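Local coordinates for protein RNA-dependent RNA polymerase (PDB 6QW0) that probably acts, through its N-terminal domain, as the manganese-binding cap-snatching endonuclease of the Toscana virus L protein, cleaving RNA to provide capped primers for viral transcription, at residues 170-175 with 189-194; 6-12 with 120-124. One frame throughout, in Å; residues are numbered along the deposited sequence.

Interaction 1. Residues 170-175 with 189-194; sequences VHFNGV and IVFRFR. With SO4 (sulfate ion), chain E; SO4 (sulfate ion), chain F.
Two nitrogens of R194 on the helix converge on the carbonyl oxygen of F172 in the hairpin turn, supplying the polar bonds of this contact. R194 meets the carbonyl side-on: NE lies 2.8 Å from F172 O, in the carbonyl plane, and NH2 lies 2.9 Å from the same F172 O, its approach tilted by 27°. The shared oxygen is almost coplanar with the guanidinium, which fixes the rotation of that group. R194 NH2 also donates to O2 of a sulfate (chain E), 2.9 Å away, so the cationic edge bridges peptide carbonyl and anion; the sulfate, probably from the crystallisation liquor, is probably also held by S26, I28 and Y29.

The same arginine stacks on the F172 ring. Its guanidinium lies nearly flat over one face, planes 19° apart, as an off-centre cation-pi pair, while R194 CG makes a CH-pi contact 4.0 Å from the F172 ring centroid. F172 carries CG anti to its backbone N (chi1 -169°), which swings the ring beside its own carbonyl, so one arginine serves both.

Deeper in, the contact is apolar. V170 sets CG1 over the F193 face, 3.9 Å from the centroid, and wedges CG2 between I189 CG2 and F193 CD2, 3.7 Å from each. V190 turns CG1 against F172 O and CG2 toward G174 O, while V175 CG2 closes on the CG2 methyls of I189 and V190.

Residues H171 to G174 form the type I turn linking antiparallel strands 163-171 and 174-177; helix 183-203 packs on this hairpin end of the mixed sheet, in what is by family probably a PD-(D/E)XK nuclease fold. T82 of helix 77-82 and T131 of strand 124-131 border V170 and F193, while helix 136-157 touches H171.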
ATOM      1  N   VAL A 170       0.666   4.760   7.001  1.00 19.77           N
ATOM      2  CA  VAL A 170       1.806   5.655   7.203  1.00 20.72           C
ATOM      3  C   VAL A 170       1.356   6.913   7.935  1.00 21.32           C
ATOM      4  O   VAL A 170       0.245   7.411   7.723  1.00 24.12           O
ATOM      5  CB  VAL A 170       2.487   6.008   5.861  1.00 21.01           C
ATOM      6  CG1 VAL A 170       1.540   6.787   4.971  1.00 25.11           C
ATOM      7  CG2 VAL A 170       3.783   6.786   6.103  1.00 26.12           C
ATOM      8  N   HIS A 171       2.215   7.407   8.826  1.00 24.61           N
ATOM      9  CA  HIS A 171       2.090   8.735   9.411  1.00 26.09           C
ATOM     10  C   HIS A 171       3.447   9.430   9.308  1.00 24.38           C
ATOM     11  O   HIS A 171       4.434   8.854   8.846  1.00 24.07           O
ATOM     12  CB  HIS A 171       1.566   8.664  10.855  1.00 25.14           C
ATOM     13  CG  HIS A 171       2.440   7.887  11.788  1.00 26.00           C
ATOM     14  ND1 HIS A 171       3.338   8.490  12.646  1.00 29.94           N
ATOM     15  CD2 HIS A 171       2.543   6.553  12.014  1.00 23.23           C
ATOM     16  CE1 HIS A 171       3.966   7.563  13.347  1.00 27.17           C
ATOM     17  NE2 HIS A 171       3.500   6.379  12.983  1.00 25.72           N
ATOM     18  N   PHE A 172       3.503  10.695   9.745  1.00 26.09           N
ATOM     19  CA  PHE A 172       4.707  11.488   9.526  1.00 26.34           C
ATOM     20  C   PHE A 172       5.938  10.868  10.178  1.00 23.08           C
ATOM     21  O   PHE A 172       7.059  11.049   9.686  1.00 24.94           O
ATOM     22  CB  PHE A 172       4.489  12.911  10.046  1.00 26.52           C
ATOM     23  CG  PHE A 172       5.580  13.875   9.638  1.00 28.85           C
ATOM     24  CD1 PHE A 172       5.486  14.569   8.442  1.00 31.36           C
ATOM     25  CD2 PHE A 172       6.697  14.071  10.442  1.00 33.67           C
ATOM     26  CE1 PHE A 172       6.484  15.454   8.053  1.00 31.58           C
ATOM     27  CE2 PHE A 172       7.705  14.955  10.060  1.00 33.76           C
ATOM     28  CZ  PHE A 172       7.596  15.639   8.858  1.00 33.08           C
ATOM     29  N   ASN A 173       5.756  10.115  11.268  1.00 24.88           N
ATOM     30  CA  ASN A 173       6.887   9.587  12.022  1.00 27.73           C
ATOM     31  C   ASN A 173       6.945   8.063  12.039  1.00 24.42           C
ATOM     32  O   ASN A 173       7.646   7.493  12.868  1.00 26.41           O
ATOM     33  CB  ASN A 173       6.858  10.121  13.456  1.00 31.38           C
ATOM     34  CG  ASN A 173       7.140  11.608  13.523  1.00 31.11           C
ATOM     35  OD1 ASN A 173       8.155  12.073  13.023  1.00 35.39           O
ATOM     36  ND2 ASN A 173       6.230  12.356  14.128  1.00 37.35           N
ATOM     37  N   GLY A 174       6.241   7.375  11.147  1.00 23.99           N
ATOM     38  CA  GLY A 174       6.381   5.930  11.174  1.00 27.84           C
ATOM     39  C   GLY A 174       5.284   5.243  10.382  1.00 25.20           C
ATOM     40  O   GLY A 174       4.603   5.860   9.575  1.00 22.97           O
ATOM     41  N   VAL A 175       5.132   3.949  10.660  1.00 21.61           N
ATOM     42  CA  VAL A 175       4.225   3.068   9.939  1.00 20.32           C
ATOM     43  C   VAL A 175       3.595   2.120  10.939  1.00 22.09           C
ATOM     44  O   VAL A 175       4.275   1.637  11.847  1.00 23.93           O
ATOM     45  CB  VAL A 175       4.992   2.279   8.852  1.00 24.51           C
ATOM     46  CG1 VAL A 175       4.191   1.105   8.352  1.00 24.62           C
ATOM     47  CG2 VAL A 175       5.395   3.195   7.698  1.00 25.37           C
ATOM     48  N   ILE A 189       8.884   4.365   2.939  1.00 21.98           N
ATOM     49  CA  ILE A 189       7.477   4.744   2.965  1.00 22.48           C
ATOM     50  C   ILE A 189       7.298   6.121   3.601  1.00 23.18           C
ATOM     51  O   ILE A 189       6.626   6.998   3.046  1.00 24.26           O
ATOM     52  CB  ILE A 189       6.656   3.664   3.695  1.00 21.25           C
ATOM     53  CG1 ILE A 189       6.646   2.374   2.855  1.00 24.05           C
ATOM     54  CG2 ILE A 189       5.239   4.151   3.971  1.00 24.00           C
ATOM     55  CD1 ILE A 189       6.453   1.099   3.684  1.00 22.93           C
ATOM     56  N   VAL A 190       7.886   6.325   4.783  1.00 22.96           N
ATOM     57  CA  VAL A 190       7.736   7.604   5.473  1.00 22.43           C
ATOM     58  C   VAL A 190       8.377   8.734   4.668  1.00 21.01           C
ATOM     59  O   VAL A 190       7.784   9.807   4.511  1.00 22.99           O
ATOM     60  CB  VAL A 190       8.320   7.516   6.894  1.00 19.97           C
ATOM     61  CG1 VAL A 190       8.267   8.888   7.579  1.00 22.77           C
ATOM     62  CG2 VAL A 190       7.560   6.492   7.729  1.00 23.03           C
ATOM     63  N   PHE A 191       9.571   8.505   4.130  1.00 19.78           N
ATOM     64  CA  PHE A 191      10.233   9.535   3.323  1.00 20.11           C
ATOM     65  C   PHE A 191       9.367   9.962   2.136  1.00 23.37           C
ATOM     66  O   PHE A 191       9.217  11.157   1.851  1.00 24.23           O
ATOM     67  CB  PHE A 191      11.589   9.013   2.854  1.00 22.40           C
ATOM     68  CG  PHE A 191      12.451  10.053   2.195  1.00 20.56           C
ATOM     69  CD1 PHE A 191      12.356  10.284   0.830  1.00 23.93           C
ATOM     70  CD2 PHE A 191      13.364  10.791   2.933  1.00 24.33           C
ATOM     71  CE1 PHE A 191      13.149  11.230   0.205  1.00 23.77           C
ATOM     72  CE2 PHE A 191      14.165  11.745   2.313  1.00 24.67           C
ATOM     73  CZ  PHE A 191      14.061  11.964   0.956  1.00 25.05           C
ATOM     74  N   ARG A 192       8.797   8.993   1.414  1.00 20.93           N
ATOM     75  CA  ARG A 192       7.943   9.319   0.277  1.00 22.15           C
ATOM     76  C   ARG A 192       6.665  10.029   0.718  1.00 20.90           C
ATOM     77  O   ARG A 192       6.171  10.916   0.007  1.00 23.15           O
ATOM     78  CB  ARG A 192       7.601   8.039  -0.506  1.00 22.93           C
ATOM     79  CG  ARG A 192       8.807   7.401  -1.203  1.00 25.13           C
ATOM     80  CD  ARG A 192       8.401   6.137  -2.023  1.00 21.61           C
ATOM     81  NE  ARG A 192       7.454   6.453  -3.089  1.00 23.22           N
ATOM     82  CZ  ARG A 192       7.744   6.460  -4.388  1.00 23.50           C
ATOM     83  NH1 ARG A 192       8.969   6.153  -4.809  1.00 23.64           N
ATOM     84  NH2 ARG A 192       6.811   6.785  -5.269  1.00 24.55           N
ATOM     85  N   PHE A 193       6.105   9.637   1.875  1.00 21.89           N
ATOM     86  CA  PHE A 193       4.903  10.290   2.391  1.00 21.09           C
ATOM     87  C   PHE A 193       5.184  11.749   2.723  1.00 22.63           C
ATOM     88  O   PHE A 193       4.393  12.633   2.375  1.00 24.50           O
ATOM     89  CB  PHE A 193       4.379   9.541   3.628  1.00 21.70           C
ATOM     90  CG  PHE A 193       3.125  10.121   4.231  1.00 24.66           C
ATOM     91  CD1 PHE A 193       1.983  10.325   3.463  1.00 22.54           C
ATOM     92  CD2 PHE A 193       3.071  10.417   5.591  1.00 27.07           C
ATOM     93  CE1 PHE A 193       0.824  10.836   4.028  1.00 23.30           C
ATOM     94  CE2 PHE A 193       1.906  10.922   6.164  1.00 27.41           C
ATOM     95  CZ  PHE A 193       0.787  11.131   5.390  1.00 28.27           C
ATOM     96  N   ARG A 194       6.315  12.015   3.375  1.00 24.07           N
ATOM     97  CA  ARG A 194       6.647  13.389   3.742  1.00 24.71           C
ATOM     98  C   ARG A 194       6.798  14.257   2.502  1.00 26.29           C
ATOM     99  O   ARG A 194       6.309  15.395   2.463  1.00 24.69           O
ATOM    100  CB  ARG A 194       7.927  13.413   4.569  1.00 23.46           C
ATOM    101  CG  ARG A 194       7.778  12.773   5.944  1.00 25.69           C
ATOM    102  CD  ARG A 194       9.102  12.794   6.667  1.00 26.24           C
ATOM    103  NE  ARG A 194       8.983  12.341   8.046  1.00 24.74           N
ATOM    104  CZ  ARG A 194       9.984  12.365   8.920  1.00 28.50           C
ATOM    105  NH1 ARG A 194      11.180  12.821   8.553  1.00 31.75           N
ATOM    106  NH2 ARG A 194       9.790  11.931  10.157  1.00 28.38           N
TER
HETATM  107  S   SO4 E 303      12.789  10.616  12.073  1.00 42.63           S
HETATM  108  O1  SO4 E 303      14.244  10.647  12.095  1.00 46.70           O
HETATM  109  O2  SO4 E 303      12.267  11.935  11.728  1.00 48.29           O
HETATM  110  O3  SO4 E 303      12.296  10.214  13.391  1.00 51.66           O
HETATM  111  O4  SO4 E 303      12.370   9.648  11.070  1.00 34.43           O
HETATM  112  S   SO4 F 304       3.898  10.254  17.328  1.00 61.27           S
HETATM  113  O1  SO4 F 304       3.907  10.856  15.996  1.00 61.75           O
HETATM  114  O2  SO4 F 304       5.096   9.437  17.496  1.00 58.63           O
HETATM  115  O3  SO4 F 304       2.713   9.420  17.478  1.00 53.84           O
HETATM  116  O4  SO4 F 304       3.873  11.319  18.330  1.00 65.41           O

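Interaction 2. Residues 6-12 with 120-124; sequences LKKQPAP and ETGHV
The backbones of L6-K7 and E120-T121 run close, with CA atoms 5.4 Å apart for L6 and T121 and 5.3 Å for K7 and E120, where a short 3-10 segment meets the loop between strands 115-118 and 124-131. Q9 supplies the direct polar link between the segments. Its extended chain carries the amide back to the 3-10 segment, where Q9 NE2 donates to L6 O at 3.1 Å, on a lone pair and in the carbonyl plane, with an N-H...O angle of 164°. Q9 NE2 also reaches T121 OG1, likewise 3.1 Å off, in a weak, bent bond. T121 has OG1 anti to its carbonyl carbon (chi1 -68°), which presents the hydroxyl to the amide, and its CG2 methyl also lies near NE2.

E120 sets CB against L6 CB (4.0 Å) and K7 CG, and the E120 and K7 chains cross at about a right angle. One water joins its carboxylate to the 3-10 segment, accepting from L6 N and donating to E120 OE1 at 2.6 Å. Further along, in one of the two H123 conformers, P12 CG lies over one face of the imidazole and P12 CB stands 3.8 Å from H123 NE2; P162 touches both residues.

With one weak direct bond, a water bridge and thin aliphatic contacts at the surface, the chemistry implies a light, solvent-accessible attachment of the N-terminal segment to this loop.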
ATOM      1  N   LEU A   6       4.259 -26.479  -8.611  1.00 27.42           N
ATOM      2  CA  LEU A   6       3.765 -25.976  -7.336  1.00 32.01           C
ATOM      3  C   LEU A   6       2.252 -25.851  -7.314  1.00 29.66           C
ATOM      4  O   LEU A   6       1.676 -25.710  -6.234  1.00 27.71           O
ATOM      5  CB  LEU A   6       4.413 -24.631  -7.014  1.00 32.26           C
ATOM      6  CG  LEU A   6       5.893 -24.710  -6.648  1.00 33.00           C
ATOM      7  CD1 LEU A   6       6.347 -23.392  -6.031  1.00 34.63           C
ATOM      8  CD2 LEU A   6       6.170 -25.879  -5.714  1.00 32.53           C
ATOM      9  N   LYS A   7       1.597 -25.921  -8.475  1.00 27.39           N
ATOM     10  CA  LYS A   7       0.143 -25.933  -8.523  1.00 28.11           C
ATOM     11  C   LYS A   7      -0.450 -27.316  -8.290  1.00 29.18           C
ATOM     12  O   LYS A   7      -1.679 -27.444  -8.267  1.00 32.53           O
ATOM     13  CB  LYS A   7      -0.340 -25.393  -9.871  1.00 32.07           C
ATOM     14  CG  LYS A   7       0.238 -24.034 -10.225  1.00 31.97           C
ATOM     15  CD  LYS A   7      -0.438 -23.439 -11.460  1.00 41.13           C
ATOM     16  CE  LYS A   7      -1.799 -22.840 -11.112  1.00 49.66           C
ATOM     17  NZ  LYS A   7      -2.282 -21.903 -12.171  1.00 57.61           N
ATOM     18  N   LYS A   8       0.384 -28.340  -8.110  1.00 26.11           N
ATOM     19  CA  LYS A   8      -0.067 -29.717  -7.955  1.00 23.95           C
ATOM     20  C   LYS A   8       0.058 -30.200  -6.512  1.00 24.07           C
ATOM     21  O   LYS A   8       0.176 -31.399  -6.271  1.00 26.37           O
ATOM     22  CB  LYS A   8       0.731 -30.635  -8.881  1.00 26.87           C
ATOM     23  CG  LYS A   8       0.796 -30.151 -10.334  1.00 27.31           C
ATOM     24  CD  LYS A   8       1.455 -31.198 -11.225  1.00 31.47           C
ATOM     25  CE  LYS A   8       1.844 -30.633 -12.594  1.00 34.61           C
ATOM     26  NZ  LYS A   8       0.654 -30.166 -13.354  1.00 36.94           N
ATOM     27  N   GLN A   9       0.020 -29.286  -5.541  1.00 25.64           N
ATOM     28  CA  GLN A   9       0.201 -29.673  -4.147  1.00 27.15           C
ATOM     29  C   GLN A   9      -1.129 -29.966  -3.471  1.00 27.24           C
ATOM     30  O   GLN A   9      -2.179 -29.488  -3.912  1.00 28.95           O
ATOM     31  CB  GLN A   9       0.900 -28.559  -3.380  1.00 26.00           C
ATOM     32  CG  GLN A   9       2.272 -28.229  -3.859  1.00 27.45           C
ATOM     33  CD  GLN A   9       2.900 -27.177  -2.970  1.00 30.46           C
ATOM     34  OE1 GLN A   9       3.225 -27.444  -1.805  1.00 29.35           O
ATOM     35  NE2 GLN A   9       3.019 -25.963  -3.490  1.00 27.28           N
ATOM     36  N   PRO A  10      -1.117 -30.732  -2.373  1.00 24.14           N
ATOM     37  CA  PRO A  10      -2.333 -30.859  -1.557  1.00 26.49           C
ATOM     38  C   PRO A  10      -2.812 -29.484  -1.106  1.00 28.24           C
ATOM     39  O   PRO A  10      -2.023 -28.553  -0.944  1.00 31.38           O
ATOM     40  CB  PRO A  10      -1.888 -31.732  -0.373  1.00 25.30           C
ATOM     41  CG  PRO A  10      -0.690 -32.502  -0.902  1.00 23.59           C
ATOM     42  CD  PRO A  10       0.001 -31.549  -1.846  1.00 23.67           C
ATOM     43  N   ALA A  11      -4.123 -29.362  -0.929  1.00 33.54           N
ATOM     44  CA  ALA A  11      -4.724 -28.050  -0.724  1.00 38.85           C
ATOM     45  C   ALA A  11      -4.369 -27.498   0.655  1.00 26.44           C
ATOM     46  O   ALA A  11      -4.358 -28.247   1.632  1.00 29.18           O
ATOM     47  CB  ALA A  11      -6.241 -28.130  -0.867  1.00 39.95           C
ATOM     48  N   PRO A  12      -4.074 -26.205   0.757  1.00 35.88           N
ATOM     49  CA  PRO A  12      -3.872 -25.581   2.071  1.00 26.05           C
ATOM     50  C   PRO A  12      -5.200 -25.332   2.766  1.00 31.88           C
ATOM     51  O   PRO A  12      -6.260 -25.315   2.142  1.00 34.23           O
ATOM     52  CB  PRO A  12      -3.182 -24.257   1.735  1.00 34.90           C
ATOM     53  CG  PRO A  12      -3.644 -23.938   0.341  1.00 42.63           C
ATOM     54  CD  PRO A  12      -3.849 -25.261  -0.354  1.00 42.96           C
ATOM     55  N   GLU A 120       1.422 -19.477  -6.881  1.00 31.32           N
ATOM     56  CA  GLU A 120       1.219 -20.797  -7.484  1.00 37.43           C
ATOM     57  C   GLU A 120       0.756 -21.821  -6.455  1.00 37.59           C
ATOM     58  O   GLU A 120      -0.056 -22.703  -6.762  1.00 37.93           O
ATOM     59  CB  GLU A 120       2.505 -21.269  -8.164  1.00 40.76           C
ATOM     60  CG  GLU A 120       2.925 -20.415  -9.337  1.00 47.58           C
ATOM     61  CD  GLU A 120       4.145 -20.967 -10.055  1.00 53.04           C
ATOM     62  OE1 GLU A 120       4.643 -22.041  -9.656  1.00 48.31           O
ATOM     63  OE2 GLU A 120       4.603 -20.323 -11.022  1.00 62.07           O
ATOM     64  N   THR A 121       1.256 -21.719  -5.223  1.00 29.40           N
ATOM     65  CA  THR A 121       0.854 -22.641  -4.171  1.00 30.45           C
ATOM     66  C   THR A 121      -0.623 -22.491  -3.829  1.00 33.54           C
ATOM     67  O   THR A 121      -1.215 -23.398  -3.234  1.00 42.29           O
ATOM     68  CB  THR A 121       1.759 -22.423  -2.952  1.00 33.63           C
ATOM     69  OG1 THR A 121       3.082 -22.857  -3.285  1.00 34.17           O
ATOM     70  CG2 THR A 121       1.284 -23.211  -1.739  1.00 36.02           C
ATOM     71  N   GLY A 122      -1.244 -21.388  -4.233  1.00 32.16           N
ATOM     72  CA  GLY A 122      -2.668 -21.211  -4.059  1.00 35.23           C
ATOM     73  C   GLY A 122      -3.081 -20.335  -2.900  1.00 33.28           C
ATOM     74  O   GLY A 122      -4.241 -20.403  -2.484  1.00 32.61           O
ATOM     75  N   HIS A 123      -2.167 -19.557  -2.341  0.63 27.13           N
ATOM     76  CA  HIS A 123      -2.536 -18.549  -1.366  0.63 27.36           C
ATOM     77  C   HIS A 123      -2.815 -17.237  -2.085  0.63 24.54           C
ATOM     78  O   HIS A 123      -2.299 -16.983  -3.178  0.63 28.23           O
ATOM     79  CB  HIS A 123      -1.423 -18.356  -0.332  0.63 27.11           C
ATOM     80  CG  HIS A 123      -1.277 -19.498   0.631  0.63 28.62           C
ATOM     81  ND1 HIS A 123      -0.403 -20.543   0.420  0.63 33.90           N
ATOM     82  CD2 HIS A 123      -1.879 -19.748   1.820  0.63 27.95           C
ATOM     83  CE1 HIS A 123      -0.482 -21.393   1.429  0.63 33.30           C
ATOM     84  NE2 HIS A 123      -1.377 -20.939   2.287  0.63 25.56           N
ATOM     85  N   VAL A 124      -3.645 -16.403  -1.468  1.00 20.93           N
ATOM     86  CA  VAL A 124      -3.936 -15.069  -1.984  1.00 21.16           C
ATOM     87  C   VAL A 124      -3.586 -14.052  -0.909  1.00 20.50           C
ATOM     88  O   VAL A 124      -3.984 -14.202   0.249  1.00 22.10           O
ATOM     89  CB  VAL A 124      -5.404 -14.923  -2.409  1.00 22.95           C
ATOM     90  CG1 VAL A 124      -5.666 -13.489  -2.861  1.00 25.27           C
ATOM     91  CG2 VAL A 124      -5.736 -15.926  -3.531  1.00 24.05           C
TER
HETATM   92  O   HOH W   1       5.789 -24.355  -9.997  1.00 41.61           O

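Interaction 1 is largely buried and interaction 2 lies at the surface; their centres are about 35 Å apart and on opposite sides of the chain's centre. Both relate to the mixed sheet: 170-175 closes a hairpin of that sheet against helix 183-203, whereas 120-124 joins strands 115-118 and 124-131 and meets the N-terminal loop before strand 16-17. Strand 124-131 also flanks the apolar part of interaction 1, including V170, whose side chain is about 10 Å from a bound manganese ion. The chemistry follows position: a two-nitrogen grip on one carbonyl, a cation-pi stack and aliphatic packing in the first, one weak direct bond, a water bridge and a few aliphatic contacts in the second.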